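Local coordinates for protein Xaa-Pro Dipeptidase (PDB 2QS8) that probably cleaves dipeptides or the C-terminal residue of short peptides as a metal-dependent carboxypeptidase of the amidohydrolase superfamily, here holding magnesium and a bound methionine, at residues I193-T198 with P211-E216; E240-A245 with L261-L266. One frame throughout, in Å; residues are numbered along the deposited sequence.

How the contacts relate
Strand 192-196 comes first; the chain leaves its C-terminal end and, after twelve residues between Thr198 and Pro211, returns, and contact 1 closes that loop just before helix 215-227. Strand 231-236 and helix 239-248 follow, and contact 2 then sets this helix against helix 261-270, spanning the short strand 252-253. The two contacts are in series, neither nested nor crossed, with centres about 13 Å apart. Arg244 joins them: its NH1 bonds to Phe213 O and its backbone O receives Gln215 NE2, while Val197 packs on Gly241. Contact 1 closes a loop within one beta-alpha unit, contact 2 joins the helices of the next two, and Arg244 ties the first unit to the second.

Contact 1. Residues I193-T198 with P211-E216; sequences IKITVT and PQFTQE
Ile195 lays its CD1 methyl over the centre of the Phe213 ring, 4.2 Å from the centroid and only 9° off the ring normal, a clear CH-pi contact. With CG1 between the backbone N and the carbonyl carbon (chi1 66°) and CD1 extended beyond it, the methyl is carried over the ring; Ile195 CB lies 3.9 Å from Phe213 CZ. The backbone meets the same ring differently: Thr196 O lies at the edge, near the ring plane, 3.3 Å from Phe213 CD1. Val197 CG2 packs 3.7 Å from Phe213 CB, so the aromatic side chain is met from its root to its far end.

One backbone bond fixes the returning chain. Gln212 N donates to Val197 O at 2.8 Å, nearly straight at 167°, although the donor stands above the carbonyl plane. The Gln212 side chain runs extended past the Thr198 backbone, and a water links its OE1 to Thr196 OG1, accepting from the threonine at 2.7 Å and donating to the amide oxygen. His150 N gives that oxygen a second bond, and Thr198 OG1 is bonded to His237 N; both histidines line the methionine pocket. Further out, Thr214 N-caps helix 215-227 through Glu217 N.

This is the strand-to-helix loop of a beta-alpha-beta unit in a TIM barrel, folded back on the C-terminal end of its strand beside the active site.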
loop_
_atom_site.group_PDB
_atom_site.type_symbol
_atom_site.label_atom_id
_atom_site.label_comp_id
_atom_site.label_asym_id
_atom_site.label_seq_id
_atom_site.Cartn_x
_atom_site.Cartn_y
_atom_site.Cartn_z
ATOM N N ILE A 193 19.163 -11.792 -6.140
ATOM C CA ILE A 193 18.137 -11.788 -5.111
ATOM C C ILE A 193 18.021 -13.128 -4.425
ATOM O O ILE A 193 18.178 -14.181 -5.048
ATOM C CB ILE A 193 16.755 -11.443 -5.717
ATOM C CG1 ILE A 193 16.762 -10.020 -6.274
ATOM C CG2 ILE A 193 15.657 -11.609 -4.663
ATOM C CD1 ILE A 193 16.949 -8.923 -5.218
ATOM N N LYS A 194 17.732 -13.081 -3.131
ATOM C CA LYS A 194 17.539 -14.281 -2.335
ATOM C C LYS A 194 16.275 -14.093 -1.489
ATOM O O LYS A 194 16.095 -13.048 -0.861
ATOM C CB LYS A 194 18.754 -14.507 -1.435
ATOM C CG LYS A 194 18.528 -15.496 -0.308
ATOM C CD LYS A 194 18.307 -16.905 -0.816
ATOM C CE LYS A 194 18.250 -17.888 0.348
ATOM N NZ LYS A 194 19.385 -17.717 1.296
ATOM N N ILE A 195 15.397 -15.088 -1.494
ATOM C CA ILE A 195 14.172 -15.019 -0.700
ATOM C C ILE A 195 13.950 -16.333 0.048
ATOM O O ILE A 195 14.488 -17.375 -0.341
ATOM C CB ILE A 195 12.913 -14.781 -1.573
ATOM C CG1 ILE A 195 12.665 -15.991 -2.481
ATOM C CG2 ILE A 195 13.066 -13.509 -2.365
ATOM C CD1 ILE A 195 11.374 -15.913 -3.304
ATOM N N THR A 196 13.183 -16.273 1.128
ATOM C CA THR A 196 12.833 -17.466 1.884
ATOM C C THR A 196 11.362 -17.725 1.534
ATOM O O THR A 196 10.448 -17.118 2.095
ATOM C CB THR A 196 13.013 -17.267 3.420
ATOM O OG1 THR A 196 12.427 -16.027 3.834
ATOM C CG2 THR A 196 14.484 -17.266 3.781
ATOM N N VAL A 197 11.149 -18.614 0.571
ATOM C CA VAL A 197 9.802 -18.940 0.130
ATOM C C VAL A 197 9.041 -19.840 1.120
ATOM O O VAL A 197 7.831 -20.025 0.986
ATOM C CB VAL A 197 9.822 -19.604 -1.278
ATOM C CG1 VAL A 197 10.012 -21.099 -1.155
ATOM C CG2 VAL A 197 8.542 -19.257 -2.032
ATOM N N THR A 198 9.749 -20.409 2.094
ATOM C CA THR A 198 9.105 -21.234 3.120
ATOM C C THR A 198 9.769 -20.945 4.458
ATOM O O THR A 198 10.765 -20.227 4.519
ATOM C CB THR A 198 9.254 -22.755 2.859
ATOM O OG1 THR A 198 10.608 -23.154 3.109
ATOM C CG2 THR A 198 8.876 -23.106 1.427
ATOM N N PRO A 211 4.662 -22.490 3.498
ATOM C CA PRO A 211 4.782 -21.541 2.375
ATOM C C PRO A 211 4.648 -20.094 2.885
ATOM O O PRO A 211 3.613 -19.727 3.461
ATOM C CB PRO A 211 3.629 -21.950 1.462
ATOM C CG PRO A 211 2.587 -22.408 2.445
ATOM C CD PRO A 211 3.395 -23.238 3.418
ATOM N N GLN A 212 5.686 -19.283 2.685
ATOM C CA GLN A 212 5.670 -17.897 3.172
ATOM C C GLN A 212 5.605 -16.798 2.102
ATOM O O GLN A 212 5.700 -15.612 2.403
ATOM C CB GLN A 212 6.853 -17.667 4.118
ATOM C CG GLN A 212 6.896 -18.693 5.244
ATOM C CD GLN A 212 7.932 -18.380 6.299
ATOM O OE1 GLN A 212 8.959 -17.760 6.009
ATOM N NE2 GLN A 212 7.679 -18.826 7.530
ATOM N N PHE A 213 5.432 -17.204 0.854
ATOM C CA PHE A 213 5.277 -16.272 -0.255
ATOM C C PHE A 213 4.045 -16.751 -1.013
ATOM O O PHE A 213 3.876 -17.957 -1.231
ATOM C CB PHE A 213 6.489 -16.300 -1.195
ATOM C CG PHE A 213 7.537 -15.251 -0.898
ATOM C CD1 PHE A 213 8.360 -15.353 0.220
ATOM C CD2 PHE A 213 7.697 -14.163 -1.747
ATOM C CE1 PHE A 213 9.335 -14.384 0.485
ATOM C CE2 PHE A 213 8.668 -13.183 -1.491
ATOM C CZ PHE A 213 9.488 -13.297 -0.373
ATOM N N THR A 214 3.175 -15.829 -1.395
ATOM C CA THR A 214 1.988 -16.194 -2.165
ATOM C C THR A 214 2.497 -16.321 -3.606
ATOM O O THR A 214 3.599 -15.868 -3.916
ATOM C CB THR A 214 0.923 -15.088 -2.118
ATOM O OG1 THR A 214 1.422 -13.954 -2.825
ATOM C CG2 THR A 214 0.604 -14.670 -0.660
ATOM N N GLN A 215 1.712 -16.929 -4.492
ATOM C CA GLN A 215 2.153 -17.088 -5.870
ATOM C C GLN A 215 2.339 -15.696 -6.476
ATOM O O GLN A 215 3.303 -15.442 -7.198
ATOM C CB GLN A 215 1.141 -17.894 -6.682
ATOM C CG GLN A 215 1.651 -18.264 -8.065
ATOM C CD GLN A 215 2.883 -19.160 -8.001
ATOM O OE1 GLN A 215 2.833 -20.288 -7.493
ATOM N NE2 GLN A 215 4.000 -18.661 -8.520
ATOM N N GLU A 216 1.413 -14.795 -6.172
ATOM C CA GLU A 216 1.495 -13.420 -6.662
ATOM C C GLU A 216 2.785 -12.733 -6.175
ATOM O O GLU A 216 3.437 -12.011 -6.926
ATOM C CB GLU A 216 0.277 -12.634 -6.180
ATOM C CG GLU A 216 0.322 -11.137 -6.428
ATOM C CD GLU A 216 -0.897 -10.416 -5.841
ATOM O OE1 GLU A 216 -1.212 -10.631 -4.650
ATOM O OE2 GLU A 216 -1.541 -9.627 -6.569
HETATM O O HOH W 1 9.847 -15.537 4.372
#

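Contact 2. Residues E240-A245 with L261-L266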
loop_
_atom_site.group_PDB
_atom_site.type_symbol
_atom_site.label_atom_id
_atom_site.label_comp_id
_atom_site.label_asym_id
_atom_site.label_seq_id
_atom_site.Cartn_x
_atom_site.Cartn_y
_atom_site.Cartn_z
ATOM N N GLU A 240 5.280 -27.100 -1.016
ATOM C CA GLU A 240 4.384 -26.097 -1.570
ATOM C C GLU A 240 5.025 -24.743 -1.895
ATOM O O GLU A 240 4.823 -24.203 -2.984
ATOM C CB GLU A 240 3.179 -25.870 -0.658
ATOM C CG GLU A 240 2.257 -24.789 -1.200
ATOM C CD GLU A 240 0.797 -25.036 -0.895
ATOM O OE1 GLU A 240 0.408 -25.006 0.296
ATOM O OE2 GLU A 240 0.029 -25.260 -1.859
ATOM N N GLY A 241 5.780 -24.182 -0.960
ATOM C CA GLY A 241 6.411 -22.910 -1.230
ATOM C C GLY A 241 7.393 -23.100 -2.359
ATOM O O GLY A 241 7.488 -22.274 -3.268
HETATM N N MSE A 242 8.116 -24.213 -2.297
HETATM C CA MSE A 242 9.113 -24.552 -3.303
HETATM C C MSE A 242 8.519 -24.527 -4.716
HETATM O O MSE A 242 9.081 -23.911 -5.615
HETATM C CB MSE A 242 9.686 -25.936 -2.992
HETATM C CG MSE A 242 10.848 -26.353 -3.863
HETATM SE SE MSE A 242 11.531 -28.146 -3.378
HETATM C CE MSE A 242 13.120 -28.275 -4.500
ATOM N N LYS A 243 7.375 -25.181 -4.897
ATOM C CA LYS A 243 6.724 -25.225 -6.212
ATOM C C LYS A 243 6.204 -23.866 -6.704
ATOM O O LYS A 243 6.203 -23.589 -7.909
ATOM C CB LYS A 243 5.608 -26.273 -6.197
ATOM C CG LYS A 243 6.168 -27.689 -6.061
ATOM C CD LYS A 243 5.124 -28.781 -6.140
ATOM C CE LYS A 243 4.262 -28.835 -4.907
ATOM N NZ LYS A 243 3.635 -30.177 -4.759
ATOM N N ARG A 244 5.774 -23.008 -5.782
ATOM C CA ARG A 244 5.297 -21.687 -6.184
ATOM C C ARG A 244 6.477 -20.951 -6.821
ATOM O O ARG A 244 6.314 -20.217 -7.791
ATOM C CB ARG A 244 4.780 -20.897 -4.974
ATOM C CG ARG A 244 3.566 -21.508 -4.300
ATOM C CD ARG A 244 2.995 -20.620 -3.190
ATOM N NE ARG A 244 1.831 -21.239 -2.558
ATOM C CZ ARG A 244 1.167 -20.732 -1.517
ATOM N NH1 ARG A 244 1.543 -19.584 -0.960
ATOM N NH2 ARG A 244 0.109 -21.373 -1.035
ATOM N N ALA A 245 7.666 -21.179 -6.271
ATOM C CA ALA A 245 8.880 -20.541 -6.760
ATOM C C ALA A 245 9.386 -21.164 -8.062
ATOM O O ALA A 245 9.828 -20.449 -8.958
ATOM C CB ALA A 245 9.973 -20.599 -5.688
ATOM N N LEU A 261 7.919 -35.473 -5.889
ATOM C CA LEU A 261 8.019 -35.886 -7.290
ATOM C C LEU A 261 7.590 -34.773 -8.243
ATOM O O LEU A 261 8.255 -34.513 -9.246
ATOM C CB LEU A 261 7.168 -37.141 -7.548
ATOM C CG LEU A 261 7.126 -37.663 -8.992
ATOM C CD1 LEU A 261 8.537 -37.981 -9.473
ATOM C CD2 LEU A 261 6.244 -38.907 -9.073
ATOM N N GLU A 262 6.482 -34.113 -7.926
ATOM C CA GLU A 262 5.987 -33.033 -8.768
ATOM C C GLU A 262 6.982 -31.873 -8.865
ATOM O O GLU A 262 7.203 -31.318 -9.944
ATOM C CB GLU A 262 4.663 -32.502 -8.229
ATOM C CG GLU A 262 4.101 -31.376 -9.069
ATOM C CD GLU A 262 2.927 -30.681 -8.412
ATOM O OE1 GLU A 262 2.433 -29.699 -9.006
ATOM O OE2 GLU A 262 2.504 -31.110 -7.312
ATOM N N ALA A 263 7.578 -31.509 -7.734
ATOM C CA ALA A 263 8.535 -30.414 -7.713
ATOM C C ALA A 263 9.743 -30.763 -8.569
ATOM O O ALA A 263 10.285 -29.905 -9.249
ATOM C CB ALA A 263 8.972 -30.116 -6.285
HETATM N N MSE A 264 10.149 -32.028 -8.534
HETATM C CA MSE A 264 11.288 -32.475 -9.308
HETATM C C MSE A 264 11.066 -32.349 -10.802
HETATM O O MSE A 264 11.932 -31.844 -11.506
HETATM C CB MSE A 264 11.630 -33.905 -8.937
HETATM C CG MSE A 264 12.095 -34.014 -7.503
HETATM SE SE MSE A 264 12.907 -35.763 -7.068
HETATM C CE MSE A 264 11.365 -36.798 -6.508
ATOM N N ASP A 265 9.908 -32.788 -11.289
ATOM C CA ASP A 265 9.614 -32.672 -12.710
ATOM C C ASP A 265 9.480 -31.198 -13.100
ATOM O O ASP A 265 9.866 -30.798 -14.198
ATOM C CB ASP A 265 8.332 -33.427 -13.070
ATOM C CG ASP A 265 8.500 -34.938 -12.973
ATOM O OD1 ASP A 265 9.554 -35.441 -13.411
ATOM O OD2 ASP A 265 7.582 -35.625 -12.476
ATOM N N LEU A 266 8.926 -30.392 -12.207
ATOM C CA LEU A 266 8.789 -28.972 -12.489
ATOM C C LEU A 266 10.173 -28.354 -12.644
ATOM O O LEU A 266 10.407 -27.574 -13.556
ATOM C CB LEU A 266 8.025 -28.271 -11.364
ATOM C CG LEU A 266 6.508 -28.464 -11.394
ATOM C CD1 LEU A 266 5.892 -27.917 -10.120
ATOM C CD2 LEU A 266 5.928 -27.756 -12.620
#
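Lys243 and Glu262 make the polar part of this interface, a salt bridge in which NZ of Lys243 donates to OE2 of Glu262 at 2.9 Å. The ammonium comes from above the carboxylate plane, 58° out of it. The two side chains meet at about a right angle: Glu262 reaches over fully extended, and Lys243 bends at chi3 (-72°), which turns its end toward the acid. Asp260, just ahead of helix 261-270, forms a second salt bridge with the same NZ. Two carboxylates thus share one lysine and would be expected to favour its charged form. Asp260 also accepts from Ala263 N at the start of that helix.

The apolar contacts rest largely on the lysine's aliphatic chain. Lys243 CG lies 3.7 Å from Ala263 CB and 4.1 Å from Leu266 CD1, touching both the small residue and the leucine one turn later. Met242, a selenomethionine, adds its SE, 4.3 Å from Ala263 CB, on the buried side, where its side chain also packs on Met259 and Ala236.

As for the backbones, the segment axes approach to 9.9 Å and run 19° from parallel, with Lys243 and Ala263 nearest at 5.7 Å between their CA atoms. Such near-parallel packing of successive helices, each following its own strand, belongs to the outer helical layer of a TIM barrel.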